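Side-chain contacts in 4-alpha-glucanotransferase (Streptococcus agalactiae, PDB 6M6T), which belongs to the amylomaltases, also called disproportionating enzymes, and is built round a TIM barrel that holds a bound glycan in this structure: residues G403-E406 with N407-V410; D224-E227 with V228-M231; I149-H152 with F153-A157. One frame throughout, in Å; residues are numbered along the deposited sequence.

In the fold
All three interactions are local contacts at helix ends. Interaction 2 is buried and caps the start of helix 226-230, with a serine hydroxyl, a threonine bonded back to the backbone, and valine and methionine methyl contacts. Interactions 1 and 3 are partly buried and lie where helices 401-404 and 140-152 give way to loops. Interaction 1 relies on a leucine packed on aromatic rings. Interaction 3 uses backbone bonds, a lysine and a slid pair of rings. Interactions 2 and 3 lie side by side, with centres about 14 Å apart, and touch through a D224-K150 salt bridge and W229 on I149. Interaction 1 is remote, its centre about 43 Å from that of interaction 2.

Interaction 1: G403-E406 with N407-V410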
# COMPACT_ATOMS: atom_id res chain seq x y z
N GLY A 403 -1.29 11.56 -18.70
CA GLY A 403 -0.60 10.54 -19.47
C GLY A 403 -1.55 9.64 -20.24
O GLY A 403 -1.33 9.35 -21.42
N TRP A 404 -2.62 9.18 -19.58
CA TRP A 404 -3.61 8.34 -20.26
C TRP A 404 -4.16 9.02 -21.51
O TRP A 404 -4.34 8.38 -22.55
CB TRP A 404 -4.74 7.99 -19.28
CG TRP A 404 -6.05 7.67 -19.91
CD1 TRP A 404 -6.52 6.44 -20.26
CD2 TRP A 404 -7.11 8.60 -20.21
NE1 TRP A 404 -7.79 6.54 -20.77
CE2 TRP A 404 -8.17 7.86 -20.76
CE3 TRP A 404 -7.25 9.99 -20.08
CZ2 TRP A 404 -9.36 8.46 -21.18
CZ3 TRP A 404 -8.43 10.58 -20.51
CH2 TRP A 404 -9.47 9.81 -21.05
N PHE A 405 -4.37 10.34 -21.44
CA PHE A 405 -4.92 11.08 -22.57
C PHE A 405 -3.98 11.17 -23.77
O PHE A 405 -4.45 11.42 -24.88
CB PHE A 405 -5.34 12.48 -22.15
CG PHE A 405 -6.28 13.13 -23.13
CD1 PHE A 405 -7.53 12.57 -23.38
CD2 PHE A 405 -5.91 14.26 -23.85
CE1 PHE A 405 -8.39 13.14 -24.30
CE2 PHE A 405 -6.77 14.83 -24.77
CZ PHE A 405 -8.01 14.27 -24.99
N GLU A 406 -2.67 11.00 -23.59
CA GLU A 406 -1.79 10.98 -24.76
C GLU A 406 -2.02 9.74 -25.60
O GLU A 406 -2.12 9.82 -26.83
CB GLU A 406 -0.32 11.03 -24.35
CG GLU A 406 0.01 11.86 -23.14
CD GLU A 406 1.47 12.29 -23.13
OE1 GLU A 406 2.14 12.09 -24.18
OE2 GLU A 406 1.94 12.82 -22.09
N ASN A 407 -2.13 8.58 -24.96
CA ASN A 407 -2.08 7.30 -25.66
C ASN A 407 -3.46 6.82 -26.06
O ASN A 407 -3.84 5.68 -25.81
CB ASN A 407 -1.36 6.28 -24.79
CG ASN A 407 -0.02 6.78 -24.35
OD1 ASN A 407 0.76 7.29 -25.17
ND2 ASN A 407 0.27 6.67 -23.06
N LEU A 408 -4.20 7.70 -26.72
CA LEU A 408 -5.54 7.41 -27.19
C LEU A 408 -5.60 7.61 -28.70
O LEU A 408 -5.05 8.59 -29.24
CB LEU A 408 -6.57 8.31 -26.49
CG LEU A 408 -7.24 7.94 -25.16
CD1 LEU A 408 -6.28 7.26 -24.18
CD2 LEU A 408 -7.93 9.17 -24.49
N THR A 409 -6.20 6.63 -29.37
CA THR A 409 -6.68 6.83 -30.73
C THR A 409 -7.33 8.20 -30.85
O THR A 409 -8.17 8.56 -30.01
CB THR A 409 -7.74 5.76 -31.04
OG1 THR A 409 -7.34 4.50 -30.48
CG2 THR A 409 -8.00 5.63 -32.55
N VAL A 410 -6.94 8.98 -31.87
CA VAL A 410 -7.58 10.28 -31.97
C VAL A 410 -9.10 10.14 -32.16
O VAL A 410 -9.85 11.07 -31.83
CB VAL A 410 -6.95 11.13 -33.06
CG1 VAL A 410 -7.25 12.60 -32.79
CG2 VAL A 410 -5.44 10.92 -33.11
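L408 folds back over the end of helix 401-404 and lays one methyl on W404. Its CD2 sits over a face of the indole, 3.9 Å from the centroid of the six-membered ring. The approach is 19° off the ring normal, so this is a CH-pi contact. It is offset toward the rim of the ring, and the nearest ring atom is W404 CZ2, 3.7 Å from L408 CD2. The same methyl also touches F405, with L408 CD2 3.6 Å from F405 CD1. One methyl thus touches two aromatic side chains. The leucine crosses F405 at about a right angle. The L408 CG lies on the backbone N side (chi1 -88°), which helps to turn the branch back toward the rings. V432 and I428 of helix 428-438 pack on W404 and F405 respectively. K413 of helix 410-419 packs against both F405 and L408.

N407 and E406 make the outer, exposed part of the contact. The N407 amide turns back toward the helix end, and its ND2 lies 3.5 Å from G403 O. The hydrogen bond of ND2 goes elsewhere, to the carboxylate of E399. E406 touches N407 with its CB, while its extended chain carries the carboxylate away. The backbone at E406 is tied into the turn by a bond from E406 N to G403 O, 3.0 Å long.

The chain then bends sharply. L408 N makes a weak hydrogen bond to E406 O at 3.0 Å, with N407 between them. This is an inverse gamma turn centred on N407, joining helix 401-404 to helix 410-419.

Interaction 2: D224-E227 with V228-M231; sequences DSVE and VWTM
V226 sets its CG2 methyl against the CG2 methyl of T230, one helical turn on, at 3.8 Å. The two side chains pass at a slant. The same V226 methyl also lies at the edge of the W229 ring, near its plane, though more loosely. These residues form a short N-capped helix, 226-230, in the connection after barrel strand 212-217.

S225 is the N-cap. Its OG accepts from E227 N at 2.7 Å, with an N-H...O angle of 149°. A second, weak bond comes from V228 N, 3.4 Å from S225 OG. The hydroxyl oxygen thus meets two of the first amide N-H groups of the helix. The backbone of S225 joins in as well, with W229 N bonded to S225 O.

On another side of the helix, E227 and M231 lie side by side and point the same way. E227 CG meets M231 CE at 3.6 Å. The methionine chain bends at its last torsion (chi3 -78°), which brings the methyl back to the glutamate. Both side chains pack on W278 of helix 277-289, and E227 OE1 takes a weak bond from A64 N. W229 reaches away from this turn, and its NE1 bonds I166 O.

The helix closes with M231 N bonded to E227 O, 2.8 Å. Just before that, V226 O is gripped twice by one residue: T230 N at 2.9 Å and T230 OG1 at 3.1 Å reach it from opposite faces of its carbonyl plane.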
# COMPACT_ATOMS: atom_id res chain seq x y z
N ASP A 224 10.90 -13.30 1.05
CA ASP A 224 11.94 -12.90 2.00
C ASP A 224 11.24 -12.21 3.17
O ASP A 224 11.19 -10.99 3.27
CB ASP A 224 12.92 -11.96 1.31
CG ASP A 224 14.22 -11.83 2.05
OD1 ASP A 224 14.51 -12.69 2.91
OD2 ASP A 224 14.96 -10.85 1.78
N SER A 225 10.72 -13.03 4.09
CA SER A 225 9.68 -12.60 5.01
C SER A 225 9.77 -13.34 6.34
O SER A 225 10.14 -14.52 6.37
CB SER A 225 8.29 -12.83 4.39
OG SER A 225 7.31 -13.12 5.37
N VAL A 226 9.41 -12.65 7.42
CA VAL A 226 9.32 -13.29 8.73
C VAL A 226 8.21 -14.33 8.76
O VAL A 226 8.20 -15.20 9.64
CB VAL A 226 9.13 -12.22 9.82
CG1 VAL A 226 7.76 -11.58 9.73
CG2 VAL A 226 9.32 -12.82 11.19
N GLU A 227 7.28 -14.28 7.81
CA GLU A 227 6.19 -15.25 7.79
C GLU A 227 6.61 -16.56 7.12
O GLU A 227 6.28 -17.65 7.61
CB GLU A 227 4.96 -14.65 7.09
CG GLU A 227 4.04 -13.85 8.02
CD GLU A 227 4.46 -12.39 8.17
OE1 GLU A 227 5.14 -11.86 7.25
OE2 GLU A 227 4.12 -11.76 9.20
N VAL A 228 7.33 -16.46 6.00
CA VAL A 228 7.95 -17.62 5.38
C VAL A 228 8.93 -18.29 6.32
O VAL A 228 9.16 -19.50 6.24
CB VAL A 228 8.63 -17.18 4.07
CG1 VAL A 228 9.45 -18.32 3.47
CG2 VAL A 228 7.59 -16.68 3.08
N TRP A 229 9.50 -17.51 7.24
CA TRP A 229 10.43 -18.02 8.24
C TRP A 229 9.72 -18.73 9.40
O TRP A 229 9.94 -19.92 9.64
CB TRP A 229 11.29 -16.87 8.75
CG TRP A 229 12.50 -17.32 9.47
CD1 TRP A 229 13.34 -18.32 9.10
CD2 TRP A 229 13.01 -16.78 10.69
NE1 TRP A 229 14.34 -18.44 10.02
CE2 TRP A 229 14.17 -17.51 11.01
CE3 TRP A 229 12.60 -15.76 11.55
CZ2 TRP A 229 14.93 -17.24 12.15
CZ3 TRP A 229 13.34 -15.51 12.69
CH2 TRP A 229 14.50 -16.24 12.97
N THR A 230 8.85 -18.01 10.13
CA THR A 230 8.24 -18.57 11.34
C THR A 230 7.02 -19.44 11.06
O THR A 230 6.64 -20.24 11.92
CB THR A 230 7.80 -17.45 12.28
OG1 THR A 230 6.61 -16.85 11.77
CG2 THR A 230 8.87 -16.39 12.41
N MET A 231 6.39 -19.29 9.90
CA MET A 231 5.14 -19.99 9.59
C MET A 231 5.19 -20.53 8.16
O MET A 231 4.35 -20.17 7.33
CB MET A 231 3.95 -19.07 9.79
CG MET A 231 3.67 -18.63 11.23
SD MET A 231 2.25 -17.49 11.26
CE MET A 231 3.02 -15.96 10.72

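Interaction 3: I149-H152 with F153-A157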
# COMPACT_ATOMS: atom_id res chain seq x y z
N ILE A 149 18.97 -10.95 11.88
CA ILE A 149 19.67 -12.01 11.18
C ILE A 149 19.92 -11.61 9.73
O ILE A 149 20.99 -11.88 9.17
CB ILE A 149 18.89 -13.33 11.29
CG1 ILE A 149 18.65 -13.69 12.76
CG2 ILE A 149 19.64 -14.46 10.63
CD1 ILE A 149 17.79 -14.90 12.96
N LYS A 150 18.96 -10.92 9.11
CA LYS A 150 19.13 -10.50 7.73
C LYS A 150 20.31 -9.56 7.60
O LYS A 150 21.11 -9.66 6.66
CB LYS A 150 17.85 -9.84 7.23
CG LYS A 150 17.91 -9.33 5.79
CD LYS A 150 16.52 -8.99 5.27
CE LYS A 150 16.57 -8.63 3.79
NZ LYS A 150 17.04 -9.76 2.94
N GLU A 151 20.44 -8.63 8.54
CA GLU A 151 21.53 -7.68 8.47
C GLU A 151 22.86 -8.36 8.73
O GLU A 151 23.85 -8.03 8.07
CB GLU A 151 21.27 -6.51 9.43
CG GLU A 151 20.37 -5.42 8.80
CD GLU A 151 19.69 -4.47 9.81
OE1 GLU A 151 19.97 -4.55 11.03
OE2 GLU A 151 18.88 -3.62 9.37
N HIS A 152 22.89 -9.34 9.65
CA HIS A 152 24.15 -10.05 9.92
C HIS A 152 24.68 -10.70 8.66
O HIS A 152 25.86 -10.56 8.33
CB HIS A 152 23.97 -11.11 11.02
CG HIS A 152 25.19 -11.96 11.25
ND1 HIS A 152 25.13 -13.22 11.82
CD2 HIS A 152 26.50 -11.74 10.98
CE1 HIS A 152 26.35 -13.73 11.89
NE2 HIS A 152 27.20 -12.85 11.39
N PHE A 153 23.81 -11.38 7.92
CA PHE A 153 24.20 -12.06 6.69
C PHE A 153 24.35 -11.11 5.52
O PHE A 153 24.34 -11.56 4.36
CB PHE A 153 23.19 -13.17 6.35
CG PHE A 153 23.26 -14.32 7.30
CD1 PHE A 153 24.48 -14.91 7.60
CD2 PHE A 153 22.13 -14.79 7.92
CE1 PHE A 153 24.57 -15.96 8.49
CE2 PHE A 153 22.20 -15.85 8.81
CZ PHE A 153 23.42 -16.42 9.10
N GLY A 154 24.47 -9.82 5.81
CA GLY A 154 24.73 -8.82 4.80
C GLY A 154 23.53 -8.43 3.98
O GLY A 154 23.67 -8.22 2.76
N ASN A 155 22.35 -8.32 4.60
CA ASN A 155 21.12 -7.98 3.91
C ASN A 155 20.90 -8.90 2.72
O ASN A 155 20.65 -8.46 1.60
CB ASN A 155 21.12 -6.52 3.45
CG ASN A 155 20.97 -5.54 4.60
OD1 ASN A 155 20.22 -5.77 5.55
ND2 ASN A 155 21.69 -4.43 4.50
N LYS A 156 21.05 -10.20 2.98
CA LYS A 156 20.81 -11.25 1.99
C LYS A 156 19.45 -11.89 2.23
O LYS A 156 18.97 -11.95 3.36
CB LYS A 156 21.91 -12.31 2.03
CG LYS A 156 23.20 -11.86 1.37
CD LYS A 156 24.02 -13.00 0.81
CE LYS A 156 24.86 -12.50 -0.36
NZ LYS A 156 25.91 -11.53 0.09
N ALA A 157 18.83 -12.36 1.15
CA ALA A 157 17.51 -12.95 1.28
C ALA A 157 17.53 -14.15 2.23
O ALA A 157 18.56 -14.80 2.43
CB ALA A 157 17.00 -13.39 -0.09
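The F153 ring has H152 ND1 over one face. The two rings are nearly parallel, with planes at 17°, but they are slid apart. Their centroids are 5.0 Å apart, so they barely overlap. The I149 side chain lies alongside F153 and points the same way. I149 CG2 meets F153 CE2, and CD2 is next in line. The other flat groups here are the E151 carboxylate and the N155 amide, turned 78° against each other. They do not pair. Instead, N155 OD1 rests 3.3 Å from E151 CG, and the carboxylate bonds H188 of helix 182-208.

The backbone ends helix 140-152 in a Schellman motif. G154, with positive phi, is its C-prime residue. G154 N bonds E151 O at 2.9 Å. N155 N makes a weak bond to K150 O, 2.8 Å long. One residue before G154, F153 N bonds I149 O at 3.1 Å in the ordinary helical way.

K150 spans the loop that follows. Its chain runs extended and then bends at the last torsion (chi4 62°), which brings NZ to K156 O. That bond is weak, at 2.9 Å. The stronger partner of NZ is D224, in a salt bridge, so the lysine ties the loop to the turn before helix 226-230.

Around this helix end, Y177 of helix 171-180 packs on I149, H152 and F153. I166 of helix 164-167 packs on I149 and F153, and the W161 ring meets F153 in the loop between helices 140-152 and 164-167.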